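Long-range contacts in xylan esterase 1 (Thermoanaerobacterium sp. 'JW/SL YS485', PDB 3FCY), which probably hydrolyses carboxylic esters, removing acetyl groups from xylan and related acetylated substrates as a carbohydrate esterase of family CE7: residues Val227-Tyr231 / His327-Phe333; Ser235-Val240 / Ser304-Ala309; His115-Ser121 / Met140-Gly146; Leu215-Leu220 / Leu282-Lys287. One frame throughout, in Å; residues are numbered along the deposited sequence.

Interaction 1 (Val227-Tyr231 / His327-Phe333)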
loop_
_atom_site.group_PDB
_atom_site.type_symbol
_atom_site.label_atom_id
_atom_site.label_comp_id
_atom_site.label_asym_id
_atom_site.label_seq_id
_atom_site.Cartn_x
_atom_site.Cartn_y
_atom_site.Cartn_z
ATOM N N VAL A 227 -18.669 -29.616 -17.341
ATOM C CA VAL A 227 -18.404 -28.698 -16.237
ATOM C C VAL A 227 -17.114 -27.901 -16.410
ATOM O O VAL A 227 -16.034 -28.477 -16.543
ATOM C CB VAL A 227 -18.292 -29.453 -14.892
ATOM C CG1 VAL A 227 -18.245 -28.460 -13.738
ATOM C CG2 VAL A 227 -19.452 -30.430 -14.735
ATOM N N VAL A 228 -17.230 -26.579 -16.423
ATOM C CA VAL A 228 -16.052 -25.725 -16.521
ATOM C C VAL A 228 -15.983 -24.951 -15.211
ATOM O O VAL A 228 -16.869 -24.150 -14.898
ATOM C CB VAL A 228 -16.124 -24.742 -17.714
ATOM C CG1 VAL A 228 -14.925 -23.792 -17.674
ATOM C CG2 VAL A 228 -16.111 -25.522 -19.038
ATOM N N SER A 229 -14.939 -25.223 -14.437
ATOM C CA SER A 229 -14.739 -24.579 -13.145
ATOM C C SER A 229 -13.407 -23.839 -13.121
ATOM O O SER A 229 -12.336 -24.452 -13.067
ATOM C CB SER A 229 -14.782 -25.632 -12.037
ATOM O OG SER A 229 -14.704 -25.035 -10.759
ATOM N N GLU A 230 -13.485 -22.515 -13.162
ATOM C CA GLU A 230 -12.303 -21.665 -13.164
ATOM C C GLU A 230 -11.946 -21.185 -11.764
ATOM O O GLU A 230 -12.753 -20.536 -11.101
ATOM C CB GLU A 230 -12.542 -20.476 -14.095
ATOM C CG GLU A 230 -12.785 -20.908 -15.528
ATOM C CD GLU A 230 -13.117 -19.762 -16.456
ATOM O OE1 GLU A 230 -12.349 -18.780 -16.500
ATOM O OE2 GLU A 230 -14.143 -19.852 -17.157
ATOM N N TYR A 231 -10.726 -21.502 -11.331
ATOM C CA TYR A 231 -10.241 -21.132 -9.999
ATOM C C TYR A 231 -11.390 -21.077 -8.998
ATOM O O TYR A 231 -11.719 -20.019 -8.459
ATOM C CB TYR A 231 -9.483 -19.791 -10.046
ATOM C CG TYR A 231 -10.078 -18.698 -10.917
ATOM C CD1 TYR A 231 -10.770 -17.624 -10.354
ATOM C CD2 TYR A 231 -9.889 -18.702 -12.298
ATOM C CE1 TYR A 231 -11.251 -16.574 -11.149
ATOM C CE2 TYR A 231 -10.366 -17.663 -13.099
ATOM C CZ TYR A 231 -11.043 -16.601 -12.519
ATOM O OH TYR A 231 -11.497 -15.571 -13.310
ATOM N N HIS A 327 -5.986 -14.681 -9.307
ATOM C CA HIS A 327 -7.440 -14.828 -9.330
ATOM C C HIS A 327 -7.960 -13.949 -10.462
ATOM O O HIS A 327 -8.465 -12.852 -10.229
ATOM C CB HIS A 327 -8.019 -14.357 -8.001
ATOM C CG HIS A 327 -9.362 -14.936 -7.690
ATOM N ND1 HIS A 327 -9.543 -16.270 -7.399
ATOM C CD2 HIS A 327 -10.585 -14.362 -7.610
ATOM C CE1 HIS A 327 -10.821 -16.492 -7.149
ATOM N NE2 HIS A 327 -11.475 -15.351 -7.271
ATOM N N GLU A 328 -7.865 -14.446 -11.688
ATOM C CA GLU A 328 -8.250 -13.653 -12.844
ATOM C C GLU A 328 -8.418 -14.535 -14.076
ATOM O O GLU A 328 -7.954 -15.671 -14.099
ATOM C CB GLU A 328 -7.125 -12.664 -13.131
ATOM C CG GLU A 328 -5.833 -13.408 -13.497
ATOM C CD GLU A 328 -4.622 -12.514 -13.655
ATOM O OE1 GLU A 328 -4.698 -11.520 -14.408
ATOM O OE2 GLU A 328 -3.584 -12.821 -13.034
ATOM N N PRO A 329 -9.072 -14.010 -15.123
ATOM C CA PRO A 329 -9.268 -14.781 -16.352
ATOM C C PRO A 329 -7.888 -15.110 -16.928
ATOM O O PRO A 329 -7.001 -14.257 -16.952
ATOM C CB PRO A 329 -10.041 -13.813 -17.246
ATOM C CG PRO A 329 -10.819 -12.997 -16.266
ATOM C CD PRO A 329 -9.801 -12.732 -15.184
ATOM N N MET A 330 -7.700 -16.341 -17.384
ATOM C CA MET A 330 -6.414 -16.746 -17.941
ATOM C C MET A 330 -6.455 -16.791 -19.465
ATOM O O MET A 330 -7.271 -17.501 -20.054
ATOM C CB MET A 330 -6.009 -18.096 -17.352
ATOM C CG MET A 330 -5.602 -17.989 -15.875
ATOM S SD MET A 330 -6.215 -19.328 -14.834
ATOM C CE MET A 330 -6.502 -18.452 -13.274
ATOM N N ARG A 331 -5.569 -16.022 -20.095
ATOM C CA ARG A 331 -5.529 -15.939 -21.550
ATOM C C ARG A 331 -5.549 -17.289 -22.246
ATOM O O ARG A 331 -4.754 -18.182 -21.943
ATOM C CB ARG A 331 -4.312 -15.125 -22.016
ATOM C CG ARG A 331 -4.423 -13.623 -21.746
ATOM C CD ARG A 331 -3.214 -12.872 -22.303
ATOM N NE ARG A 331 -3.149 -11.482 -21.849
ATOM C CZ ARG A 331 -3.948 -10.508 -22.274
ATOM N NH1 ARG A 331 -4.891 -10.758 -23.173
ATOM N NH2 ARG A 331 -3.795 -9.275 -21.805
ATOM N N GLY A 332 -6.485 -17.425 -23.181
ATOM C CA GLY A 332 -6.618 -18.660 -23.924
ATOM C C GLY A 332 -7.596 -19.658 -23.331
ATOM O O GLY A 332 -8.204 -20.433 -24.073
ATOM N N PHE A 333 -7.772 -19.648 -22.011
ATOM C CA PHE A 333 -8.683 -20.610 -21.395
ATOM C C PHE A 333 -10.119 -20.480 -21.876
ATOM O O PHE A 333 -10.816 -21.483 -22.034
ATOM C CB PHE A 333 -8.682 -20.508 -19.872
ATOM C CG PHE A 333 -9.448 -21.618 -19.211
ATOM C CD1 PHE A 333 -8.890 -22.889 -19.100
ATOM C CD2 PHE A 333 -10.755 -21.418 -18.778
ATOM C CE1 PHE A 333 -9.624 -23.949 -18.570
ATOM C CE2 PHE A 333 -11.499 -22.471 -18.244
ATOM C CZ PHE A 333 -10.932 -23.740 -18.141
HETATM O O HOH W 1 -9.601 -18.378 -16.880
#

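Interaction 2 (Ser235-Val240 / Ser304-Ala309)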
loop_
_atom_site.group_PDB
_atom_site.type_symbol
_atom_site.label_atom_id
_atom_site.label_comp_id
_atom_site.label_asym_id
_atom_site.label_seq_id
_atom_site.Cartn_x
_atom_site.Cartn_y
_atom_site.Cartn_z
ATOM N N SER A 235 -13.963 -24.023 -1.453
ATOM C CA SER A 235 -13.356 -25.338 -1.363
ATOM C C SER A 235 -12.240 -25.448 -0.334
ATOM O O SER A 235 -11.368 -24.582 -0.259
ATOM C CB SER A 235 -12.802 -25.739 -2.735
ATOM O OG SER A 235 -12.034 -26.931 -2.662
ATOM N N ASP A 236 -12.283 -26.507 0.473
ATOM C CA ASP A 236 -11.220 -26.766 1.437
ATOM C C ASP A 236 -10.966 -25.582 2.379
ATOM O O ASP A 236 -9.837 -25.119 2.519
ATOM C CB ASP A 236 -9.960 -27.097 0.632
ATOM C CG ASP A 236 -8.967 -27.946 1.392
ATOM O OD1 ASP A 236 -9.304 -28.489 2.463
ATOM O OD2 ASP A 236 -7.836 -28.075 0.889
ATOM N N TYR A 237 -12.023 -25.110 3.031
ATOM C CA TYR A 237 -11.939 -23.968 3.947
ATOM C C TYR A 237 -10.763 -23.998 4.924
ATOM O O TYR A 237 -9.991 -23.046 4.987
ATOM C CB TYR A 237 -13.256 -23.833 4.718
ATOM C CG TYR A 237 -14.454 -23.623 3.813
ATOM C CD1 TYR A 237 -14.596 -22.451 3.063
ATOM C CD2 TYR A 237 -15.432 -24.607 3.684
ATOM C CE1 TYR A 237 -15.684 -22.271 2.207
ATOM C CE2 TYR A 237 -16.521 -24.437 2.835
ATOM C CZ TYR A 237 -16.642 -23.272 2.101
ATOM O OH TYR A 237 -17.718 -23.123 1.262
ATOM N N LYS A 238 -10.626 -25.088 5.675
ATOM C CA LYS A 238 -9.544 -25.227 6.653
ATOM C C LYS A 238 -8.159 -24.960 6.056
ATOM O O LYS A 238 -7.299 -24.347 6.702
ATOM C CB LYS A 238 -9.583 -26.630 7.268
ATOM C CG LYS A 238 -8.491 -26.934 8.309
ATOM C CD LYS A 238 -8.749 -26.243 9.640
ATOM C CE LYS A 238 -7.958 -26.890 10.784
ATOM N NZ LYS A 238 -6.476 -26.862 10.597
ATOM N N ARG A 239 -7.939 -25.421 4.829
ATOM C CA ARG A 239 -6.658 -25.220 4.160
ATOM C C ARG A 239 -6.369 -23.730 3.994
ATOM O O ARG A 239 -5.259 -23.270 4.257
ATOM C CB ARG A 239 -6.662 -25.900 2.786
ATOM C CG ARG A 239 -5.410 -25.654 1.960
ATOM C CD ARG A 239 -4.153 -26.174 2.646
ATOM N NE ARG A 239 -2.983 -26.007 1.790
ATOM C CZ ARG A 239 -1.730 -26.232 2.171
ATOM N NH1 ARG A 239 -1.470 -26.642 3.407
ATOM N NH2 ARG A 239 -0.731 -26.041 1.317
ATOM N N VAL A 240 -7.373 -22.984 3.549
ATOM C CA VAL A 240 -7.225 -21.541 3.363
ATOM C C VAL A 240 -6.774 -20.898 4.675
ATOM O O VAL A 240 -5.867 -20.066 4.698
ATOM C CB VAL A 240 -8.564 -20.892 2.937
ATOM C CG1 VAL A 240 -8.390 -19.382 2.789
ATOM C CG2 VAL A 240 -9.054 -21.504 1.633
ATOM N N SER A 304 -3.789 -24.965 -3.805
ATOM C CA SER A 304 -4.028 -26.219 -3.095
ATOM C C SER A 304 -5.514 -26.508 -2.879
ATOM O O SER A 304 -5.942 -27.662 -2.944
ATOM C CB SER A 304 -3.284 -26.223 -1.750
ATOM O OG SER A 304 -3.663 -25.130 -0.930
ATOM N N THR A 305 -6.310 -25.472 -2.626
ATOM C CA THR A 305 -7.743 -25.685 -2.420
ATOM C C THR A 305 -8.413 -26.037 -3.748
ATOM O O THR A 305 -9.416 -26.748 -3.780
ATOM C CB THR A 305 -8.434 -24.434 -1.827
ATOM O OG1 THR A 305 -8.347 -23.346 -2.757
ATOM C CG2 THR A 305 -7.772 -24.039 -0.519
ATOM N N VAL A 306 -7.855 -25.534 -4.845
ATOM C CA VAL A 306 -8.400 -25.819 -6.168
ATOM C C VAL A 306 -8.073 -27.267 -6.544
ATOM O O VAL A 306 -8.932 -27.988 -7.049
ATOM C CB VAL A 306 -7.824 -24.849 -7.227
ATOM C CG1 VAL A 306 -8.276 -25.257 -8.632
ATOM C CG2 VAL A 306 -8.288 -23.427 -6.921
ATOM N N PHE A 307 -6.839 -27.697 -6.288
ATOM C CA PHE A 307 -6.461 -29.068 -6.607
ATOM C C PHE A 307 -7.186 -30.069 -5.722
ATOM O O PHE A 307 -7.422 -31.202 -6.132
ATOM C CB PHE A 307 -4.949 -29.273 -6.500
ATOM C CG PHE A 307 -4.222 -29.038 -7.793
ATOM C CD1 PHE A 307 -3.683 -27.794 -8.092
ATOM C CD2 PHE A 307 -4.122 -30.053 -8.738
ATOM C CE1 PHE A 307 -3.054 -27.563 -9.314
ATOM C CE2 PHE A 307 -3.496 -29.831 -9.966
ATOM C CZ PHE A 307 -2.962 -28.583 -10.253
ATOM N N ALA A 308 -7.549 -29.651 -4.514
ATOM C CA ALA A 308 -8.272 -30.534 -3.607
ATOM C C ALA A 308 -9.618 -30.899 -4.233
ATOM O O ALA A 308 -10.046 -32.051 -4.186
ATOM C CB ALA A 308 -8.486 -29.847 -2.260
ATOM N N ALA A 309 -10.286 -29.912 -4.823
ATOM C CA ALA A 309 -11.573 -30.161 -5.457
ATOM C C ALA A 309 -11.343 -31.020 -6.693
ATOM O O ALA A 309 -12.039 -32.004 -6.911
ATOM C CB ALA A 309 -12.234 -28.847 -5.852
#

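Interaction 3 (His115-Ser121 / Met140-Gly146)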
loop_
_atom_site.group_PDB
_atom_site.type_symbol
_atom_site.label_atom_id
_atom_site.label_comp_id
_atom_site.label_asym_id
_atom_site.label_seq_id
_atom_site.Cartn_x
_atom_site.Cartn_y
_atom_site.Cartn_z
ATOM N N HIS A 115 -22.076 -16.846 -11.377
ATOM C CA HIS A 115 -21.183 -15.707 -11.195
ATOM C C HIS A 115 -20.320 -15.654 -9.942
ATOM O O HIS A 115 -20.488 -16.440 -9.004
ATOM C CB HIS A 115 -22.000 -14.416 -11.288
ATOM C CG HIS A 115 -22.964 -14.232 -10.155
ATOM N ND1 HIS A 115 -22.554 -13.935 -8.873
ATOM C CD2 HIS A 115 -24.314 -14.331 -10.106
ATOM C CE1 HIS A 115 -23.610 -13.859 -8.082
ATOM N NE2 HIS A 115 -24.691 -14.095 -8.805
ATOM N N GLY A 116 -19.399 -14.693 -9.951
ATOM C CA GLY A 116 -18.485 -14.489 -8.846
ATOM C C GLY A 116 -19.144 -13.934 -7.594
ATOM O O GLY A 116 -20.263 -13.423 -7.628
ATOM N N TYR A 117 -18.422 -14.041 -6.485
ATOM C CA TYR A 117 -18.880 -13.587 -5.178
ATOM C C TYR A 117 -19.222 -12.091 -5.160
ATOM O O TYR A 117 -18.371 -11.253 -5.449
ATOM C CB TYR A 117 -17.783 -13.897 -4.156
ATOM C CG TYR A 117 -18.229 -14.003 -2.718
ATOM C CD1 TYR A 117 -19.549 -14.303 -2.390
ATOM C CD2 TYR A 117 -17.304 -13.872 -1.679
ATOM C CE1 TYR A 117 -19.939 -14.475 -1.058
ATOM C CE2 TYR A 117 -17.679 -14.046 -0.351
ATOM C CZ TYR A 117 -18.995 -14.345 -0.044
ATOM O OH TYR A 117 -19.363 -14.513 1.273
ATOM N N SER A 118 -20.474 -11.781 -4.820
ATOM C CA SER A 118 -20.995 -10.414 -4.730
ATOM C C SER A 118 -21.407 -9.816 -6.076
ATOM O O SER A 118 -21.925 -8.698 -6.135
ATOM C CB SER A 118 -19.980 -9.476 -4.047
ATOM O OG SER A 118 -19.030 -8.969 -4.968
ATOM N N SER A 119 -21.190 -10.560 -7.157
ATOM C CA SER A 119 -21.547 -10.066 -8.483
ATOM C C SER A 119 -22.957 -10.507 -8.861
ATOM O O SER A 119 -23.800 -10.726 -7.994
ATOM C CB SER A 119 -20.549 -10.585 -9.523
ATOM O OG SER A 119 -20.766 -9.968 -10.781
ATOM N N ASN A 120 -23.210 -10.624 -10.161
ATOM C CA ASN A 120 -24.509 -11.054 -10.665
ATOM C C ASN A 120 -24.333 -11.647 -12.067
ATOM O O ASN A 120 -23.211 -11.768 -12.551
ATOM C CB ASN A 120 -25.501 -9.880 -10.700
ATOM C CG ASN A 120 -25.021 -8.731 -11.565
ATOM O OD1 ASN A 120 -24.467 -8.939 -12.643
ATOM N ND2 ASN A 120 -25.252 -7.506 -11.105
ATOM N N SER A 121 -25.441 -12.000 -12.711
ATOM C CA SER A 121 -25.407 -12.598 -14.044
ATOM C C SER A 121 -24.768 -11.722 -15.126
ATOM O O SER A 121 -24.503 -12.196 -16.230
ATOM C CB SER A 121 -26.824 -13.003 -14.470
ATOM O OG SER A 121 -27.669 -11.872 -14.590
ATOM N N MET A 140 -27.720 -17.607 -13.741
ATOM C CA MET A 140 -28.425 -17.434 -12.470
ATOM C C MET A 140 -27.812 -16.399 -11.532
ATOM O O MET A 140 -26.591 -16.233 -11.482
ATOM C CB MET A 140 -28.487 -18.779 -11.737
ATOM C CG MET A 140 -29.334 -18.784 -10.467
ATOM S SD MET A 140 -29.052 -20.265 -9.457
ATOM C CE MET A 140 -27.728 -19.685 -8.380
ATOM N N ASP A 141 -28.672 -15.702 -10.795
ATOM C CA ASP A 141 -28.217 -14.725 -9.812
ATOM C C ASP A 141 -28.258 -15.440 -8.471
ATOM O O ASP A 141 -29.230 -16.140 -8.167
ATOM C CB ASP A 141 -29.138 -13.502 -9.749
ATOM C CG ASP A 141 -28.936 -12.552 -10.913
ATOM O OD1 ASP A 141 -27.822 -12.535 -11.484
ATOM O OD2 ASP A 141 -29.885 -11.806 -11.239
ATOM N N VAL A 142 -27.202 -15.285 -7.678
ATOM C CA VAL A 142 -27.147 -15.912 -6.364
ATOM C C VAL A 142 -28.020 -15.108 -5.404
ATOM O O VAL A 142 -28.084 -13.881 -5.495
ATOM C CB VAL A 142 -25.697 -15.963 -5.822
ATOM C CG1 VAL A 142 -25.693 -16.439 -4.370
ATOM C CG2 VAL A 142 -24.853 -16.906 -6.683
ATOM N N ARG A 143 -28.704 -15.807 -4.500
ATOM C CA ARG A 143 -29.565 -15.158 -3.515
ATOM C C ARG A 143 -28.845 -14.041 -2.768
ATOM O O ARG A 143 -27.712 -14.209 -2.330
ATOM C CB ARG A 143 -30.049 -16.170 -2.474
ATOM C CG ARG A 143 -30.866 -17.318 -3.021
ATOM C CD ARG A 143 -31.320 -18.238 -1.897
ATOM N NE ARG A 143 -32.127 -19.336 -2.413
ATOM C CZ ARG A 143 -33.025 -20.011 -1.703
ATOM N NH1 ARG A 143 -33.237 -19.701 -0.428
ATOM N NH2 ARG A 143 -33.719 -20.986 -2.275
ATOM N N GLY A 144 -29.519 -12.907 -2.629
ATOM C CA GLY A 144 -28.974 -11.778 -1.893
ATOM C C GLY A 144 -27.635 -11.173 -2.274
ATOM O O GLY A 144 -27.036 -10.468 -1.456
ATOM N N GLN A 145 -27.144 -11.427 -3.485
ATOM C CA GLN A 145 -25.876 -10.828 -3.871
ATOM C C GLN A 145 -26.098 -9.623 -4.792
ATOM O O GLN A 145 -26.939 -8.772 -4.487
ATOM C CB GLN A 145 -24.939 -11.886 -4.484
ATOM C CG GLN A 145 -24.606 -12.987 -3.466
ATOM C CD GLN A 145 -23.381 -13.823 -3.810
ATOM O OE1 GLN A 145 -22.738 -13.627 -4.845
ATOM N NE2 GLN A 145 -23.052 -14.766 -2.928
ATOM N N GLY A 146 -25.377 -9.535 -5.903
ATOM C CA GLY A 146 -25.537 -8.376 -6.768
ATOM C C GLY A 146 -26.671 -8.382 -7.777
ATOM O O GLY A 146 -26.851 -7.403 -8.506
HETATM O O HOH W 2 -24.631 -17.812 -10.087
HETATM O O HOH W 3 -26.729 -12.146 -7.483
HETATM O O HOH W 4 -29.278 -9.923 -12.976
#

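Interaction 4 (Leu215-Leu220 / Leu282-Lys287)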
loop_
_atom_site.group_PDB
_atom_site.type_symbol
_atom_site.label_atom_id
_atom_site.label_comp_id
_atom_site.label_asym_id
_atom_site.label_seq_id
_atom_site.Cartn_x
_atom_site.Cartn_y
_atom_site.Cartn_z
ATOM N N LEU A 215 -19.354 -26.784 -9.769
ATOM C CA LEU A 215 -19.042 -28.102 -9.229
ATOM C C LEU A 215 -20.219 -28.605 -8.396
ATOM O O LEU A 215 -20.634 -29.758 -8.529
ATOM C CB LEU A 215 -17.782 -28.039 -8.361
ATOM C CG LEU A 215 -16.471 -27.659 -9.057
ATOM C CD1 LEU A 215 -15.392 -27.424 -8.013
ATOM C CD2 LEU A 215 -16.051 -28.760 -10.029
ATOM N N ALA A 216 -20.753 -27.736 -7.542
ATOM C CA ALA A 216 -21.884 -28.099 -6.692
ATOM C C ALA A 216 -23.083 -28.511 -7.537
ATOM O O ALA A 216 -23.737 -29.520 -7.266
ATOM C CB ALA A 216 -22.263 -26.928 -5.782
ATOM N N CYS A 217 -23.369 -27.721 -8.563
ATOM C CA CYS A 217 -24.491 -27.993 -9.451
ATOM C C CYS A 217 -24.369 -29.349 -10.154
ATOM O O CYS A 217 -25.318 -30.136 -10.178
ATOM C CB CYS A 217 -24.594 -26.888 -10.500
ATOM S SG CYS A 217 -25.879 -27.167 -11.719
ATOM N N ALA A 218 -23.200 -29.608 -10.731
ATOM C CA ALA A 218 -22.958 -30.861 -11.441
ATOM C C ALA A 218 -22.921 -32.036 -10.471
ATOM O O ALA A 218 -23.088 -33.191 -10.871
ATOM C CB ALA A 218 -21.648 -30.782 -12.219
ATOM N N ALA A 219 -22.701 -31.739 -9.194
ATOM C CA ALA A 219 -22.645 -32.784 -8.175
ATOM C C ALA A 219 -24.045 -33.155 -7.700
ATOM O O ALA A 219 -24.356 -34.333 -7.507
ATOM C CB ALA A 219 -21.802 -32.318 -6.993
ATOM N N LEU A 220 -24.888 -32.141 -7.520
ATOM C CA LEU A 220 -26.250 -32.344 -7.046
ATOM C C LEU A 220 -27.234 -32.713 -8.155
ATOM O O LEU A 220 -28.328 -33.215 -7.883
ATOM C CB LEU A 220 -26.715 -31.100 -6.285
ATOM C CG LEU A 220 -25.930 -30.888 -4.980
ATOM C CD1 LEU A 220 -26.214 -29.507 -4.409
ATOM C CD2 LEU A 220 -26.301 -31.982 -3.972
ATOM N N LEU A 282 -18.379 -32.500 -2.310
ATOM C CA LEU A 282 -19.443 -32.839 -3.251
ATOM C C LEU A 282 -18.851 -33.365 -4.558
ATOM O O LEU A 282 -19.495 -34.113 -5.290
ATOM C CB LEU A 282 -20.292 -31.598 -3.556
ATOM C CG LEU A 282 -21.285 -31.104 -2.504
ATOM C CD1 LEU A 282 -21.876 -29.761 -2.927
ATOM C CD2 LEU A 282 -22.387 -32.144 -2.338
ATOM N N ALA A 283 -17.616 -32.961 -4.834
ATOM C CA ALA A 283 -16.913 -33.326 -6.057
ATOM C C ALA A 283 -17.014 -34.786 -6.495
ATOM O O ALA A 283 -17.079 -35.066 -7.692
ATOM C CB ALA A 283 -15.448 -32.928 -5.941
ATOM N N LYS A 284 -17.038 -35.712 -5.543
ATOM C CA LYS A 284 -17.101 -37.131 -5.882
ATOM C C LYS A 284 -18.390 -37.551 -6.586
ATOM O O LYS A 284 -18.442 -38.619 -7.194
ATOM C CB LYS A 284 -16.908 -37.986 -4.626
ATOM C CG LYS A 284 -18.083 -37.965 -3.669
ATOM C CD LYS A 284 -17.803 -38.805 -2.437
ATOM C CE LYS A 284 -18.987 -38.786 -1.479
ATOM N NZ LYS A 284 -19.326 -37.398 -1.045
ATOM N N ARG A 285 -19.420 -36.714 -6.517
ATOM C CA ARG A 285 -20.708 -37.030 -7.135
ATOM C C ARG A 285 -20.828 -36.655 -8.602
ATOM O O ARG A 285 -21.705 -37.160 -9.307
ATOM C CB ARG A 285 -21.841 -36.337 -6.384
ATOM C CG ARG A 285 -21.954 -36.722 -4.931
ATOM C CD ARG A 285 -23.204 -36.121 -4.335
ATOM N NE ARG A 285 -23.456 -36.645 -3.002
ATOM C CZ ARG A 285 -24.659 -36.719 -2.449
ATOM N NH1 ARG A 285 -25.725 -36.297 -3.117
ATOM N NH2 ARG A 285 -24.792 -37.229 -1.233
ATOM N N ILE A 286 -19.964 -35.758 -9.055
ATOM C CA ILE A 286 -19.992 -35.298 -10.435
ATOM C C ILE A 286 -19.824 -36.450 -11.429
ATOM O O ILE A 286 -18.974 -37.323 -11.247
ATOM C CB ILE A 286 -18.895 -34.236 -10.663
ATOM C CG1 ILE A 286 -19.138 -33.054 -9.713
ATOM C CG2 ILE A 286 -18.890 -33.786 -12.124
ATOM C CD1 ILE A 286 -18.107 -31.956 -9.799
ATOM N N LYS A 287 -20.646 -36.443 -12.474
ATOM C CA LYS A 287 -20.599 -37.482 -13.498
ATOM C C LYS A 287 -20.146 -36.904 -14.835
ATOM O O LYS A 287 -19.538 -37.599 -15.647
ATOM C CB LYS A 287 -21.981 -38.118 -13.676
ATOM C CG LYS A 287 -22.669 -38.510 -12.374
ATOM C CD LYS A 287 -21.918 -39.596 -11.626
ATOM C CE LYS A 287 -22.022 -40.937 -12.337
ATOM N NZ LYS A 287 -21.337 -42.029 -11.580
HETATM O O HOH W 5 -22.318 -34.166 -13.276
HETATM O O HOH W 6 -26.235 -36.088 -6.362
#

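Interaction 1 (Val227-Tyr231 / His327-Phe333)
An aromatic and apolar contact, without a direct hydrogen bond, joins the end of strand 226-230 to the loop between strand 317-322 and helix 333-342. Tyr231 meets His327 in a T-shaped stack: its CD1 edge points at the imidazole face, with centroids 4.8 Å apart and planes at 70°. Tyr231 CG lies between the backbone N and the carbonyl carbon (chi1 41°), which turns the ring toward the 327-333 loop. The ring also has Glu328 N over one face, while Met330 CE lies 3.5 Å from Tyr231 CD2. The stacked imidazole belongs to the predicted charge-relay histidine of an α/β-hydrolase, carried as usual on the loop after the last strand. Its ND1 bonds to Asp298 and its NE2 to Ser208, the predicted nucleophile, so the tyrosine packs on a ring held at both nitrogens. Val228 CG1 touches the Phe333 ring edge, 3.7 Å from CE2. Glu230 CG comes within 3.4 Å of Phe333 CE2, and water 1 links Glu230 OE1 to Met330 N.

Interaction 2 (Ser235-Val240 / Ser304-Ala309)
Two hydrogen bonds link Ser235 and Arg239 to the first turn of helix 303-310. Ser235 OG donates to Thr305 O over 2.9 Å, reaching the carbonyl 31° out of its plane; with OG anti to the backbone N (chi1 172°), the hydroxyl extends toward the helix. Arg239 NE donates to Ser304 OG at 2.9 Å, nearly straight at 173° and in the guanidinium plane. Asp31 backs this second bond, forming a salt bridge with Arg239 NH2 through one carboxylate oxygen and a hydrogen bond with Ser304 OG through the other. The contact belongs to the α/β-hydrolase fold: the segment 235-240 enters helix 237-242, in the excursion between strands 226-230 and 289-295, and meets the helix that follows the predicted acid of the triad, Asp298. Apolar packing centres on the methyl of Thr305. Its CG2 lies 3.6 Å from Val240 CG2 and 3.8 Å from Arg239 CG, so the methyl is met by Val240, Arg239, Asp236 CB and the Ser235 carbonyl. Two other methyls lie against polar atoms: Ala308 CB sits 3.7 Å from Asp236 OD2, and Ala309 CB beside the hydroxyl of Ser235. The Asp236 carboxylate is hydrogen-bonded to Tyr40 OH and to the backbone N of Thr43 and Asn44, while Thr305 OG1 turns back to Pro302 O, just before the helix.

Interaction 3 (His115-Ser121 / Met140-Gly146)
His115 NE2 accepts a 3.0 Å hydrogen bond from Val142 N, tilted 23° from the ring plane, while Val142 CG2 lies beside the NE2-CE1 bond of the ring. With its CG between backbone N and carbonyl carbon (chi1 67°), the imidazole is brought over to the 140-146 segment. Asp141 OD1 receives Ser121 N at 2.7 Å, nearly along its C-O axis. A third link is double: Gly146 N donates to Ser119 O, and Asn120 ND2 to Gly146 O at 3.1 Å, straight at 170° yet from above the carbonyl plane. What positions the imidazole is ND1, which donates in plane to Gly116 O. That carbonyl also takes Ser119 N from its opposite face, closing a type II turn. This turn carries Tyr117, the predicted substrate-binding residue, whose hydroxyl bonds to Glu252 and His163. Outside, Asp141 OD2 is held by His96 and Gln148, and Ser119 OG by Arg331 of the second subunit. The firm bonds of His115 would suit an imidazole protonated at ND1, near the predicted nucleophile, Ser208.

Interaction 4 (Leu215-Leu220 / Leu282-Lys287)
Ile286 lays its CG1-CD1 branch against the last turns of helix 209-220, with CD1 3.8 Å from Leu215 CD2 and CG1 3.9 Å from Ala219 CB. Having CG1 anti to its carbonyl carbon (chi1 -59°) sends this branch toward Leu215, while the CG2 branch meets Ala218 CB. The same Ala219 CB also lies 3.8 Å from Leu282 CB and 3.4 Å from Leu282 O. Leu282 CD1 continues to Ala216 CB, and its CD2 reaches Leu220 CD2, so the small alanines let the loop come close: Ala219 and Ile286 have CA atoms only 4.3 Å apart. No direct hydrogen bond crosses, but two waters sit between the segments. Water 5 accepts from Lys287 N and lies against Ala218 O, and water 6 joins Ala219 O to Arg285 NH1, the aliphatic start of that arginine lying on the same carbonyl with CB 3.4 Å from Ala219 O. Arg285 NH2 is salt-bridged to Asp51. In the α/β-hydrolase fold, helix 209-220 is the one that follows the predicted nucleophile, Ser208; here its end packs among helices 176-192 and 50-62, strand 226-230 and the 3-10 turn 283-285 leading to strand 289-295.

How the interactions relate
Interactions 2 and 4 are buried and untouched by other subunits, whereas interactions 1 and 3 are partly buried and both meet the second subunit. Interaction 4 is apolar, with two waters on backbone carbonyls, while interaction 2 sets hydrogen bonds around a methyl core. Near the predicted catalytic residues, interaction 1 relies on aromatic stacking and interaction 3 on hydrogen bonds. Strand 226-230 of interaction 1 follows helix 209-220 of interaction 4, and they pack through Val227 CG2 and Ala218 CB, 3.4 Å apart. Interaction 4 also touches interaction 2, where Ala309 meets Ala283 and Leu215. Within the chain interaction 3 touches none of the others, but its Ser119 and Asn120 meet Arg331 of the second subunit, from the interaction 1 loop there.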